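Local structure of hypothetical protein Atu0120 (Agrobacterium tumefaciens, 2I6H) at residues Arg71-Trp76 and Met87-Gln92; Val127-Arg132 and Gln156-Leu161; Pro138-Glu143 and Gln149-Leu154. The protein is of unknown function but belongs to an uncharacterised bacterial family, has a mainly helical fold and is found with bound calcium ions. All blocks are in the same frame, centred on the assembly; numbering follows the deposited sequence.

Contact 1 (Arg71-Trp76 and Met87-Gln92); sequences RELDGW and MLLLDQ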
ATOM      1  N   ARG A  71      12.063  -3.055  29.316  1.00  9.80           N
ATOM      2  CA  ARG A  71      11.088  -4.052  29.865  1.00 10.69           C
ATOM      3  C   ARG A  71      10.337  -3.492  31.082  1.00 11.02           C
ATOM      4  O   ARG A  71      10.019  -4.227  32.044  1.00 12.97           O
ATOM      5  CB  ARG A  71      11.771  -5.424  30.181  1.00  9.47           C
ATOM      6  CG  ARG A  71      12.531  -6.014  28.966  1.00 11.05           C
ATOM      7  CD  ARG A  71      11.568  -6.247  27.780  1.00 10.22           C
ATOM      8  NE  ARG A  71      10.562  -7.248  28.126  1.00 11.47           N
ATOM      9  CZ  ARG A  71      10.745  -8.571  27.989  1.00 15.76           C
ATOM     10  NH1 ARG A  71      11.882  -9.048  27.484  1.00 14.41           N
ATOM     11  NH2 ARG A  71       9.793  -9.431  28.370  1.00 16.53           N
ATOM     12  N   GLU A  72      10.046  -2.196  31.045  1.00 10.22           N
ATOM     13  CA  GLU A  72       9.271  -1.548  32.120  1.00 10.63           C
ATOM     14  C   GLU A  72       7.784  -1.530  31.815  1.00 10.89           C
ATOM     15  O   GLU A  72       6.961  -1.283  32.729  1.00 11.61           O
ATOM     16  CB  GLU A  72       9.769  -0.135  32.363  1.00 10.76           C
ATOM     17  CG  GLU A  72      11.177  -0.158  32.992  1.00 12.01           C
ATOM     18  CD  GLU A  72      11.873   1.166  33.027  1.00 16.62           C
ATOM     19  OE1 GLU A  72      11.326   2.193  32.549  1.00 19.04           O
ATOM     20  OE2 GLU A  72      13.006   1.173  33.561  1.00 17.20           O
ATOM     21  N   LEU A  73       7.435  -1.798  30.550  1.00  9.49           N
ATOM     22  CA  LEU A  73       6.044  -1.675  30.112  1.00  9.70           C
ATOM     23  C   LEU A  73       5.410  -2.994  29.668  1.00  9.96           C
ATOM     24  O   LEU A  73       4.425  -2.970  28.902  1.00 10.02           O
ATOM     25  CB  LEU A  73       5.959  -0.640  28.959  1.00  9.40           C
ATOM     26  CG  LEU A  73       6.562   0.734  29.310  1.00  9.89           C
ATOM     27  CD1 LEU A  73       6.397   1.640  28.121  1.00 10.84           C
ATOM     28  CD2 LEU A  73       5.849   1.309  30.590  1.00  9.63           C
ATOM     29  N   ASP A  74       5.945  -4.135  30.148  1.00 10.43           N
ATOM     30  CA  ASP A  74       5.420  -5.440  29.746  1.00 10.89           C
ATOM     31  C   ASP A  74       3.955  -5.582  30.126  1.00 10.45           C
ATOM     32  O   ASP A  74       3.235  -6.346  29.502  1.00 11.53           O
ATOM     33  CB  ASP A  74       6.183  -6.627  30.387  1.00 10.99           C
ATOM     34  CG  ASP A  74       7.635  -6.784  29.863  1.00 12.12           C
ATOM     35  OD1 ASP A  74       8.217  -5.850  29.277  1.00 11.82           O
ATOM     36  OD2 ASP A  74       8.208  -7.886  30.081  1.00 14.83           O
ATOM     37  N   GLY A  75       3.557  -4.886  31.183  1.00 10.33           N
ATOM     38  CA  GLY A  75       2.172  -4.863  31.639  1.00  9.81           C
ATOM     39  C   GLY A  75       1.192  -4.388  30.573  1.00  9.06           C
ATOM     40  O   GLY A  75      -0.012  -4.657  30.670  1.00  8.68           O
ATOM     41  N   TRP A  76       1.690  -3.665  29.566  1.00  8.50           N
ATOM     42  CA  TRP A  76       0.823  -3.189  28.469  1.00  9.82           C
ATOM     43  C   TRP A  76       0.279  -4.338  27.623  1.00 10.05           C
ATOM     44  O   TRP A  76      -0.689  -4.173  26.867  1.00 10.68           O
ATOM     45  CB  TRP A  76       1.567  -2.162  27.587  1.00  9.13           C
ATOM     46  CG  TRP A  76       1.809  -0.850  28.282  1.00  9.24           C
ATOM     47  CD1 TRP A  76       1.678  -0.578  29.636  1.00  8.60           C
ATOM     48  CD2 TRP A  76       2.248   0.365  27.669  1.00  9.33           C
ATOM     49  NE1 TRP A  76       2.028   0.749  29.893  1.00 10.46           N
ATOM     50  CE2 TRP A  76       2.371   1.350  28.702  1.00 10.09           C
ATOM     51  CE3 TRP A  76       2.556   0.728  26.354  1.00 11.72           C
ATOM     52  CZ2 TRP A  76       2.787   2.663  28.440  1.00 11.51           C
ATOM     53  CZ3 TRP A  76       2.969   2.065  26.100  1.00  9.44           C
ATOM     54  CH2 TRP A  76       3.067   3.003  27.141  1.00  9.27           C
HETATM   55  N   MSE A  87       3.740  -1.951  19.937  1.00  8.30           N
HETATM   56  CA  MSE A  87       4.144  -2.159  18.543  1.00  9.50           C
HETATM   57  C   MSE A  87       4.690  -0.834  17.983  1.00  9.58           C
HETATM   58  O   MSE A  87       5.743  -0.794  17.315  1.00 10.38           O
HETATM   59  CB  MSE A  87       2.945  -2.563  17.667  1.00 10.38           C
HETATM   60  CG  MSE A  87       2.207  -3.775  18.064  1.00 10.59           C
HETATM   61 SE   MSE A  87       3.398  -5.384  18.017  0.90 18.90          SE
HETATM   62  CE  MSE A  87       3.783  -5.470  19.893  1.00 15.87           C
ATOM     63  N   LEU A  88       3.981   0.249  18.278  1.00  9.15           N
ATOM     64  CA  LEU A  88       4.326   1.578  17.754  1.00  9.34           C
ATOM     65  C   LEU A  88       5.654   2.027  18.331  1.00 10.84           C
ATOM     66  O   LEU A  88       6.508   2.590  17.616  1.00 10.32           O
ATOM     67  CB  LEU A  88       3.218   2.564  18.078  1.00 10.59           C
ATOM     68  CG  LEU A  88       1.903   2.218  17.387  1.00  9.42           C
ATOM     69  CD1 LEU A  88       0.869   3.277  17.823  1.00 10.06           C
ATOM     70  CD2 LEU A  88       2.027   2.146  15.860  1.00 10.72           C
ATOM     71  N   LEU A  89       5.883   1.739  19.607  1.00  9.98           N
ATOM     72  CA  LEU A  89       7.185   2.094  20.211  1.00  9.68           C
ATOM     73  C   LEU A  89       8.378   1.230  19.756  1.00 10.36           C
ATOM     74  O   LEU A  89       9.520   1.734  19.656  1.00 11.06           O
ATOM     75  CB  LEU A  89       7.074   1.965  21.716  1.00 10.36           C
ATOM     76  CG  LEU A  89       6.160   3.007  22.381  1.00  8.75           C
ATOM     77  CD1 LEU A  89       6.080   2.667  23.855  1.00 12.19           C
ATOM     78  CD2 LEU A  89       6.753   4.464  22.170  1.00  8.23           C
ATOM     79  N   LEU A  90       8.130  -0.065  19.514  1.00  9.54           N
ATOM     80  CA  LEU A  90       9.246  -1.015  19.329  1.00  9.73           C
ATOM     81  C   LEU A  90       9.504  -1.424  17.881  1.00  9.02           C
ATOM     82  O   LEU A  90      10.618  -1.866  17.552  1.00  9.17           O
ATOM     83  CB  LEU A  90       9.081  -2.255  20.206  1.00  9.42           C
ATOM     84  CG  LEU A  90       9.095  -1.949  21.714  1.00 10.95           C
ATOM     85  CD1 LEU A  90       8.696  -3.178  22.468  1.00 12.22           C
ATOM     86  CD2 LEU A  90      10.504  -1.427  22.165  1.00 10.59           C
ATOM     87  N   ASP A  91       8.502  -1.221  17.024  1.00  8.17           N
ATOM     88  CA  ASP A  91       8.605  -1.507  15.602  1.00  9.63           C
ATOM     89  C   ASP A  91       8.576  -0.238  14.738  1.00 10.44           C
ATOM     90  O   ASP A  91       9.357  -0.124  13.785  1.00 10.48           O
ATOM     91  CB  ASP A  91       7.469  -2.473  15.172  1.00 10.32           C
ATOM     92  CG  ASP A  91       7.550  -2.833  13.673  1.00 11.68           C
ATOM     93  OD1 ASP A  91       8.411  -3.675  13.289  1.00 11.60           O
ATOM     94  OD2 ASP A  91       6.769  -2.233  12.896  1.00 10.26           O
ATOM     95  N   GLN A  92       7.669   0.689  15.046  1.00  9.89           N
ATOM     96  CA  GLN A  92       7.564   1.910  14.232  1.00 10.54           C
ATOM     97  C   GLN A  92       8.544   3.020  14.614  1.00  9.65           C
ATOM     98  O   GLN A  92       9.305   3.524  13.756  1.00  9.83           O
ATOM     99  CB  GLN A  92       6.130   2.441  14.247  1.00  9.47           C
ATOM    100  CG  GLN A  92       5.158   1.502  13.563  1.00  9.52           C
ATOM    101  CD  GLN A  92       5.445   1.414  12.093  1.00 11.39           C
ATOM    102  OE1 GLN A  92       5.222   2.370  11.363  1.00 11.03           O
ATOM    103  NE2 GLN A  92       5.981   0.251  11.643  1.00 11.81           N
TER
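W76 and L89 meet through one ring atom and one methyl, an example of how a loop that has just left one helix is pinned against the next. Followed outward, W76 starts with CB, which lies 3.2 Å from L73 O. With chi1 at -70° the ring root lies beside the backbone N, and the indole turns one face to L73. On the five-membered ring, NE1 donates to the backbone O of M23, so the polar edge of a buried ring is satisfied by the N-terminal stretch. On the six-membered ring, L73 CD1 sits 3.7 Å above the indole plane, offset toward the rim. At the far end, W76 CZ3 reaches L89 CD1 at 3.9 Å, an oblique approach with the two side chains crossing at about a right angle.

The loop itself begins with a Schellman motif at R71, which has positive phi and closes helix 51-69. R71 then turns side-on to D74: its NE donates to D74 OD1 at 3.0 Å, within the guanidinium plane, and its NH2 pairs with D74 OD2 at 2.8 Å. W76 N also bonds to L73 O, closing a turn in which both side chains point toward helix 80-97. L89 CD1 touches L73 CD1 more loosely, at 4.4 Å, while I34 and A64 pack against L89 from helices 29-41 and 51-69.

Contact 2 (Val127-Arg132 and Gln156-Leu161); sequences VSEDLR and QPLGGL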
ATOM      1  N   VAL A 127      -8.545  -4.395  17.877  1.00 15.26           N
ATOM      2  CA  VAL A 127      -8.397  -3.007  17.360  1.00 14.54           C
ATOM      3  C   VAL A 127      -9.075  -2.907  15.980  1.00 14.80           C
ATOM      4  O   VAL A 127      -9.411  -3.929  15.361  1.00 14.53           O
ATOM      5  CB  VAL A 127      -6.885  -2.588  17.308  1.00 14.53           C
ATOM      6  CG1 VAL A 127      -6.206  -2.842  18.678  1.00 14.98           C
ATOM      7  CG2 VAL A 127      -6.148  -3.351  16.201  1.00 13.54           C
ATOM      8  N   SER A 128      -9.271  -1.687  15.492  1.00 15.21           N
ATOM      9  CA  SER A 128      -9.883  -1.487  14.190  1.00 16.54           C
ATOM     10  C   SER A 128      -9.052  -2.082  13.060  1.00 16.18           C
ATOM     11  O   SER A 128      -7.835  -2.279  13.159  1.00 14.01           O
ATOM     12  CB  SER A 128     -10.128   0.003  13.929  1.00 16.70           C
ATOM     13  OG  SER A 128      -8.885   0.662  13.891  1.00 20.87           O
ATOM     14  N   GLU A 129      -9.730  -2.341  11.962  1.00 16.05           N
ATOM     15  CA  GLU A 129      -9.092  -2.956  10.820  1.00 17.55           C
ATOM     16  C   GLU A 129      -7.887  -2.136  10.333  1.00 15.99           C
ATOM     17  O   GLU A 129      -6.867  -2.726  10.016  1.00 16.61           O
ATOM     18  CB  GLU A 129     -10.119  -3.178   9.697  1.00 18.52           C
ATOM     19  CG  GLU A 129      -9.604  -4.092   8.629  1.00 20.96           C
ATOM     20  CD  GLU A 129     -10.619  -4.349   7.510  1.00 21.95           C
ATOM     21  OE1 GLU A 129     -11.674  -3.671   7.485  1.00 26.76           O
ATOM     22  OE2 GLU A 129     -10.314  -5.225   6.668  1.00 26.72           O
ATOM     23  N   ASP A 130      -8.008  -0.800  10.336  1.00 14.82           N
ATOM     24  CA  ASP A 130      -6.972   0.161   9.911  0.50 14.12           C
ATOM     25  C   ASP A 130      -5.680   0.049  10.723  1.00 13.81           C
ATOM     26  O   ASP A 130      -4.604   0.390  10.242  1.00 13.99           O
ATOM     27  CB  ASP A 130      -7.492   1.596  10.111  0.50 13.68           C
ATOM     28  CG  ASP A 130      -8.413   2.062   8.990  0.50 13.39           C
ATOM     29  OD1 ASP A 130      -8.516   1.339   7.980  0.50 12.93           O
ATOM     30  OD2 ASP A 130      -9.002   3.165   9.100  0.50 13.33           O
ATOM     31  N   LEU A 131      -5.828  -0.339  11.997  1.00 11.92           N
ATOM     32  CA  LEU A 131      -4.678  -0.405  12.929  1.00 13.21           C
ATOM     33  C   LEU A 131      -4.092  -1.802  13.078  1.00 12.00           C
ATOM     34  O   LEU A 131      -3.022  -1.988  13.645  1.00 12.66           O
ATOM     35  CB  LEU A 131      -5.065   0.153  14.301  1.00 13.01           C
ATOM     36  CG  LEU A 131      -5.410   1.656  14.349  1.00 12.84           C
ATOM     37  CD1 LEU A 131      -6.043   1.952  15.687  1.00 10.35           C
ATOM     38  CD2 LEU A 131      -4.175   2.563  14.077  1.00 13.05           C
ATOM     39  N   ARG A 132      -4.826  -2.793  12.604  1.00 12.65           N
ATOM     40  CA  ARG A 132      -4.423  -4.196  12.765  1.00 12.05           C
ATOM     41  C   ARG A 132      -3.016  -4.510  12.240  1.00 11.13           C
ATOM     42  O   ARG A 132      -2.265  -5.290  12.858  1.00 11.87           O
ATOM     43  CB  ARG A 132      -5.479  -5.027  12.021  1.00 13.88           C
ATOM     44  CG  ARG A 132      -5.556  -6.434  12.396  1.00 16.71           C
ATOM     45  CD  ARG A 132      -7.017  -6.948  12.099  1.00 16.22           C
ATOM     46  NE  ARG A 132      -8.060  -6.387  12.973  1.00 18.83           N
ATOM     47  CZ  ARG A 132      -9.360  -6.356  12.671  1.00 21.18           C
ATOM     48  NH1 ARG A 132      -9.779  -6.835  11.505  1.00 21.11           N
ATOM     49  NH2 ARG A 132     -10.256  -5.867  13.511  1.00 21.57           N
ATOM     50  N   GLN A 156      -3.456 -11.763   4.936  1.00 13.98           N
ATOM     51  CA  GLN A 156      -4.401 -12.254   3.924  0.50 15.04           C
ATOM     52  C   GLN A 156      -5.811 -11.638   4.107  1.00 14.45           C
ATOM     53  O   GLN A 156      -6.368 -11.086   3.119  1.00 15.52           O
ATOM     54  CB  GLN A 156      -4.406 -13.797   3.825  0.50 15.32           C
ATOM     55  CG  GLN A 156      -5.190 -14.373   2.647  0.50 18.76           C
ATOM     56  CD  GLN A 156      -4.340 -14.738   1.422  0.50 24.76           C
ATOM     57  OE1 GLN A 156      -3.102 -14.829   1.491  0.50 29.20           O
ATOM     58  NE2 GLN A 156      -5.016 -14.982   0.291  0.50 27.45           N
ATOM     59  N   PRO A 157      -6.396 -11.706   5.335  1.00 14.78           N
ATOM     60  CA  PRO A 157      -7.717 -11.057   5.517  1.00 14.14           C
ATOM     61  C   PRO A 157      -7.719  -9.562   5.270  1.00 14.08           C
ATOM     62  O   PRO A 157      -8.750  -9.021   4.878  1.00 12.77           O
ATOM     63  CB  PRO A 157      -8.047 -11.269   6.994  1.00 15.95           C
ATOM     64  CG  PRO A 157      -7.046 -12.250   7.516  1.00 15.44           C
ATOM     65  CD  PRO A 157      -5.934 -12.411   6.559  1.00 14.00           C
ATOM     66  N   LEU A 158      -6.601  -8.884   5.518  1.00 12.94           N
ATOM     67  CA  LEU A 158      -6.539  -7.427   5.263  1.00 12.94           C
ATOM     68  C   LEU A 158      -6.562  -7.166   3.757  1.00 14.27           C
ATOM     69  O   LEU A 158      -7.081  -6.129   3.308  1.00 14.27           O
ATOM     70  CB  LEU A 158      -5.267  -6.822   5.867  1.00 14.46           C
ATOM     71  CG  LEU A 158      -5.101  -6.807   7.407  1.00 14.16           C
ATOM     72  CD1 LEU A 158      -3.810  -6.095   7.804  1.00 14.19           C
ATOM     73  CD2 LEU A 158      -6.281  -6.101   8.037  1.00 17.83           C
ATOM     74  N   GLY A 159      -6.001  -8.110   3.008  1.00 12.79           N
ATOM     75  CA  GLY A 159      -5.982  -8.054   1.529  1.00 13.48           C
ATOM     76  C   GLY A 159      -5.268  -6.860   0.905  1.00 13.11           C
ATOM     77  O   GLY A 159      -4.476  -6.160   1.554  1.00 12.40           O
ATOM     78  N   GLY A 160      -5.547  -6.648  -0.396  1.00 12.50           N
ATOM     79  CA  GLY A 160      -5.013  -5.512  -1.147  1.00 11.24           C
ATOM     80  C   GLY A 160      -3.548  -5.210  -0.895  1.00 11.84           C
ATOM     81  O   GLY A 160      -2.681  -6.108  -0.917  1.00 10.73           O
ATOM     82  N   LEU A 161      -3.258  -3.930  -0.653  1.00 11.04           N
ATOM     83  CA  LEU A 161      -1.888  -3.504  -0.502  1.00 11.98           C
ATOM     84  C   LEU A 161      -1.211  -4.057   0.756  1.00 11.71           C
ATOM     85  O   LEU A 161       0.014  -4.221   0.752  1.00 11.95           O
ATOM     86  CB  LEU A 161      -1.802  -1.987  -0.577  1.00 12.62           C
ATOM     87  CG  LEU A 161      -1.929  -1.439  -2.011  1.00 14.54           C
ATOM     88  CD1 LEU A 161      -2.520  -0.039  -1.913  1.00 17.53           C
ATOM     89  CD2 LEU A 161      -0.553  -1.473  -2.777  1.00 16.72           C
TER
HETATM   90  O   HOH W   1      -8.381  -4.354   5.156  1.00 27.44           O
HETATM   91  O   HOH W   2     -11.065  -7.155   5.115  1.00 38.20           O
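A short, weakly bonded helical turn at 129-132 faces the glycine-containing turn that leads into helix 160-176, and the two are joined at the protein surface by one leucine and two bridging waters. The apolar half is L158 CD2, which lies 3.9 Å from E129 CG and 4.2 Å from R132 CB; the side chains of E129 and L158 run antiparallel alongside one another.

The polar half starts where the apolar one stops. E129 has its CG anti to the backbone N (chi1 -166°) and an extended chain beyond it, which carries the carboxylate past L158 to the backbone of the turn. There OE2 meets carbonyl oxygens, acceptors like itself, and water supplies the missing protons. Both waters donate to E129 OE2 at 2.6 Å; one also donates to L158 O at 2.9 Å, the other to P157 O at 3.0 Å. A calcium ion lies about 4 Å from the E129 side chain, and its positive charge would probably suit the carboxylate.

R132 folds back over its own turn. Its NH2 donates to V127 O at 2.8 Å, nearly in line with the carbonyl bond, and one guanidinium face lies over E129 CA. NE of the same arginine bonds to D124 O, tying the turn to helix 123-126.

Around this edge, V133 and Y136 also touch L158, W38 and K39 of helix 29-41 pack on L131, and L161, at the start of helix 160-176, meets L161 of the second subunit.

Contact 3 (Pro138-Glu143 and Gln149-Leu154); sequences PFSHAE and QRACDL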
ATOM      1  N   PRO A 138       5.939  -6.352  12.668  1.00 11.22           N
ATOM      2  CA  PRO A 138       7.154  -6.972  13.247  1.00 11.67           C
ATOM      3  C   PRO A 138       7.513  -8.296  12.531  1.00 12.01           C
ATOM      4  O   PRO A 138       8.690  -8.613  12.393  1.00 11.74           O
ATOM      5  CB  PRO A 138       6.794  -7.171  14.733  1.00 11.96           C
ATOM      6  CG  PRO A 138       5.834  -6.047  15.016  1.00 12.45           C
ATOM      7  CD  PRO A 138       4.954  -6.037  13.720  1.00 10.99           C
ATOM      8  N   PHE A 139       6.505  -9.026  12.048  1.00 11.02           N
ATOM      9  CA  PHE A 139       6.796 -10.292  11.342  1.00 11.41           C
ATOM     10  C   PHE A 139       7.398  -9.999   9.953  1.00 11.36           C
ATOM     11  O   PHE A 139       8.361 -10.665   9.552  1.00 11.81           O
ATOM     12  CB  PHE A 139       5.559 -11.184  11.301  1.00 11.59           C
ATOM     13  CG  PHE A 139       5.064 -11.545  12.675  1.00 13.50           C
ATOM     14  CD1 PHE A 139       5.772 -12.484  13.436  1.00 15.03           C
ATOM     15  CD2 PHE A 139       3.945 -10.895  13.223  1.00 14.01           C
ATOM     16  CE1 PHE A 139       5.326 -12.843  14.748  1.00 17.11           C
ATOM     17  CE2 PHE A 139       3.507 -11.227  14.534  1.00 15.74           C
ATOM     18  CZ  PHE A 139       4.204 -12.200  15.283  1.00 13.36           C
ATOM     19  N   SER A 140       6.883  -8.980   9.263  1.00 12.12           N
ATOM     20  CA  SER A 140       7.457  -8.560   7.980  1.00 11.52           C
ATOM     21  C   SER A 140       8.897  -8.060   8.139  1.00 11.13           C
ATOM     22  O   SER A 140       9.703  -8.118   7.203  1.00 12.76           O
ATOM     23  CB  SER A 140       6.590  -7.459   7.364  1.00 11.01           C
ATOM     24  OG  SER A 140       5.441  -8.044   6.772  1.00 13.90           O
ATOM     25  N   HIS A 141       9.214  -7.535   9.319  1.00 10.37           N
ATOM     26  CA  HIS A 141      10.534  -6.936   9.557  1.00 10.49           C
ATOM     27  C   HIS A 141      11.583  -7.913  10.054  1.00 11.68           C
ATOM     28  O   HIS A 141      12.750  -7.554  10.155  1.00 12.40           O
ATOM     29  CB  HIS A 141      10.410  -5.730  10.524  1.00 10.66           C
ATOM     30  CG  HIS A 141       9.607  -4.596   9.958  1.00 12.18           C
ATOM     31  ND1 HIS A 141       8.857  -3.752  10.745  1.00 11.41           N
ATOM     32  CD2 HIS A 141       9.446  -4.167   8.679  1.00 14.59           C
ATOM     33  CE1 HIS A 141       8.249  -2.860   9.972  1.00 14.67           C
ATOM     34  NE2 HIS A 141       8.596  -3.080   8.716  1.00 12.73           N
ATOM     35  N   ALA A 142      11.182  -9.152  10.306  1.00 12.57           N
ATOM     36  CA  ALA A 142      12.115 -10.176  10.813  1.00 13.70           C
ATOM     37  C   ALA A 142      12.828 -10.908   9.676  1.00 14.24           C
ATOM     38  O   ALA A 142      12.201 -11.276   8.656  1.00 14.66           O
ATOM     39  CB  ALA A 142      11.361 -11.169  11.717  1.00 13.76           C
ATOM     40  N   GLU A 143      14.132 -11.144   9.857  1.00 14.81           N
ATOM     41  CA  GLU A 143      14.907 -11.895   8.866  1.00 15.08           C
ATOM     42  C   GLU A 143      14.818 -13.389   9.174  1.00 15.34           C
ATOM     43  O   GLU A 143      15.793 -13.989   9.595  1.00 16.14           O
ATOM     44  CB  GLU A 143      16.356 -11.394   8.851  1.00 14.60           C
ATOM     45  CG  GLU A 143      16.452  -9.962   8.386  1.00 13.72           C
ATOM     46  CD  GLU A 143      17.892  -9.446   8.255  1.00 17.28           C
ATOM     47  OE1 GLU A 143      18.768  -9.755   9.122  1.00 18.20           O
ATOM     48  OE2 GLU A 143      18.144  -8.709   7.282  1.00 15.70           O
ATOM     49  N   GLN A 149       6.247 -16.000   6.614  1.00 11.72           N
ATOM     50  CA  GLN A 149       5.069 -16.777   6.241  1.00 12.80           C
ATOM     51  C   GLN A 149       3.925 -16.407   7.155  1.00 12.72           C
ATOM     52  O   GLN A 149       2.789 -16.269   6.693  1.00 13.10           O
ATOM     53  CB  GLN A 149       5.400 -18.265   6.291  1.00 13.45           C
ATOM     54  CG  GLN A 149       6.478 -18.551   5.258  1.00 14.20           C
ATOM     55  CD  GLN A 149       6.542 -19.985   4.923  1.00 21.12           C
ATOM     56  OE1 GLN A 149       5.968 -20.821   5.635  1.00 19.39           O
ATOM     57  NE2 GLN A 149       7.264 -20.307   3.852  1.00 21.65           N
ATOM     58  N   ARG A 150       4.232 -16.219   8.435  1.00 12.82           N
ATOM     59  CA  ARG A 150       3.229 -15.768   9.389  1.00 13.44           C
ATOM     60  C   ARG A 150       2.672 -14.386   9.018  1.00 12.46           C
ATOM     61  O   ARG A 150       1.447 -14.184   9.062  1.00 12.44           O
ATOM     62  CB  ARG A 150       3.795 -15.738  10.796  1.00 13.21           C
ATOM     63  CG  ARG A 150       2.732 -15.531  11.839  1.00 16.01           C
ATOM     64  CD  ARG A 150       3.323 -15.563  13.243  1.00 15.90           C
ATOM     65  NE  ARG A 150       2.228 -15.544  14.208  1.00 18.23           N
ATOM     66  CZ  ARG A 150       2.401 -15.502  15.519  1.00 18.84           C
ATOM     67  NH1 ARG A 150       3.618 -15.466  16.024  1.00 19.74           N
ATOM     68  NH2 ARG A 150       1.339 -15.515  16.324  1.00 21.68           N
ATOM     69  N   ALA A 151       3.557 -13.465   8.619  1.00 12.36           N
ATOM     70  CA  ALA A 151       3.116 -12.138   8.153  1.00 12.54           C
ATOM     71  C   ALA A 151       2.146 -12.238   6.983  1.00 11.99           C
ATOM     72  O   ALA A 151       1.120 -11.542   6.978  1.00 12.01           O
ATOM     73  CB  ALA A 151       4.331 -11.268   7.725  1.00 12.08           C
ATOM     74  N   CYS A 152       2.467 -13.079   5.997  1.00 11.78           N
ATOM     75  CA  CYS A 152       1.574 -13.209   4.831  1.00 12.63           C
ATOM     76  C   CYS A 152       0.191 -13.778   5.247  1.00 12.79           C
ATOM     77  O   CYS A 152      -0.855 -13.290   4.791  1.00 13.27           O
ATOM     78  CB  CYS A 152       2.249 -14.001   3.700  1.00 12.01           C
ATOM     79  SG  CYS A 152       3.678 -13.105   3.026  1.00 14.64           S
ATOM     80  N   ASP A 153       0.177 -14.783   6.130  1.00 13.04           N
ATOM     81  CA  ASP A 153      -1.076 -15.360   6.624  1.00 12.72           C
ATOM     82  C   ASP A 153      -1.897 -14.314   7.359  1.00 12.45           C
ATOM     83  O   ASP A 153      -3.105 -14.208   7.171  1.00 12.29           O
ATOM     84  CB  ASP A 153      -0.775 -16.498   7.607  1.00 13.89           C
ATOM     85  CG  ASP A 153      -0.213 -17.760   6.905  1.00 16.78           C
ATOM     86  OD1 ASP A 153      -0.279 -17.850   5.664  1.00 18.97           O
ATOM     87  OD2 ASP A 153       0.316 -18.628   7.620  1.00 19.96           O
ATOM     88  N   LEU A 154      -1.228 -13.531   8.188  1.00 10.82           N
ATOM     89  CA  LEU A 154      -1.940 -12.526   8.972  1.00 11.59           C
ATOM     90  C   LEU A 154      -2.501 -11.405   8.104  1.00 11.28           C
ATOM     91  O   LEU A 154      -3.584 -10.884   8.398  1.00 11.63           O
ATOM     92  CB  LEU A 154      -1.005 -11.958  10.055  1.00 11.85           C
ATOM     93  CG  LEU A 154      -0.689 -12.922  11.209  1.00 11.19           C
ATOM     94  CD1 LEU A 154       0.484 -12.360  11.996  1.00 15.64           C
ATOM     95  CD2 LEU A 154      -1.935 -13.135  12.090  1.00 14.95           C
TER
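The side chain of R150 leaves its helix with CG anti to the backbone N (chi1 -169°) and stays extended as far as NE, which brings it across one face of the F139 ring; the phenyl group, for its part, starts beside its own backbone N and points toward helix 145-155. The aliphatic part of the arginine meets the ring face: R150 CD stands 4.0 Å from the centroid of the F139 ring, 22° off the normal, a CH-pi interaction. Beyond it the guanidinium does not lie flat on the ring, since the two planes are 46° apart, although R150 NH1 still comes within 3.4 Å of F139 CE1. That nitrogen is committed elsewhere, in a salt bridge to D116, which helps to fix the arginine over the ring.

L154 CD1 approaches from the same side of the phenyl plane, 4.0 Å from F139 CD2. Nearer the backbones, A151 CB touches F139 CB at 3.8 Å and S140 OG at 3.5 Å. The small A151 side chain is consistent with the close approach of the chains, F139 CA to A151 CA 5.2 Å. From helix 108-120, A115 and I119 also pack on the phenyl ring.

Q148 NE2 bonds to the carbonyls of S140 and A142 across the turn. Short helix 137-140 and helix 145-155 are thus two consecutive helices joined by a short connection and packed on each other, in an all-helical fold.

Overall arrangement
The three contacts illustrate how chemistry follows depth in a helical protein. Contacts 1 and 3 are buried and use carbon-rich contacts across their segments, aliphatic on aromatic in both, with an arginine crossing a ring face in contact 3. Contact 2 is at the surface, close to the second subunit and a calcium ion, and relies on water as well as a leucine. Contacts 1 and 3 meet directly: D91 OD1 lies 2.6 Å from H141 ND1, a probable hydrogen bond, and the selenium of M87 packs on P138, joining helix 80-97 to helix 137-140. Contacts 2 and 3 merely adjoin in sequence, yet the segments of contact 2 flank the helix pair of contact 3 along the chain.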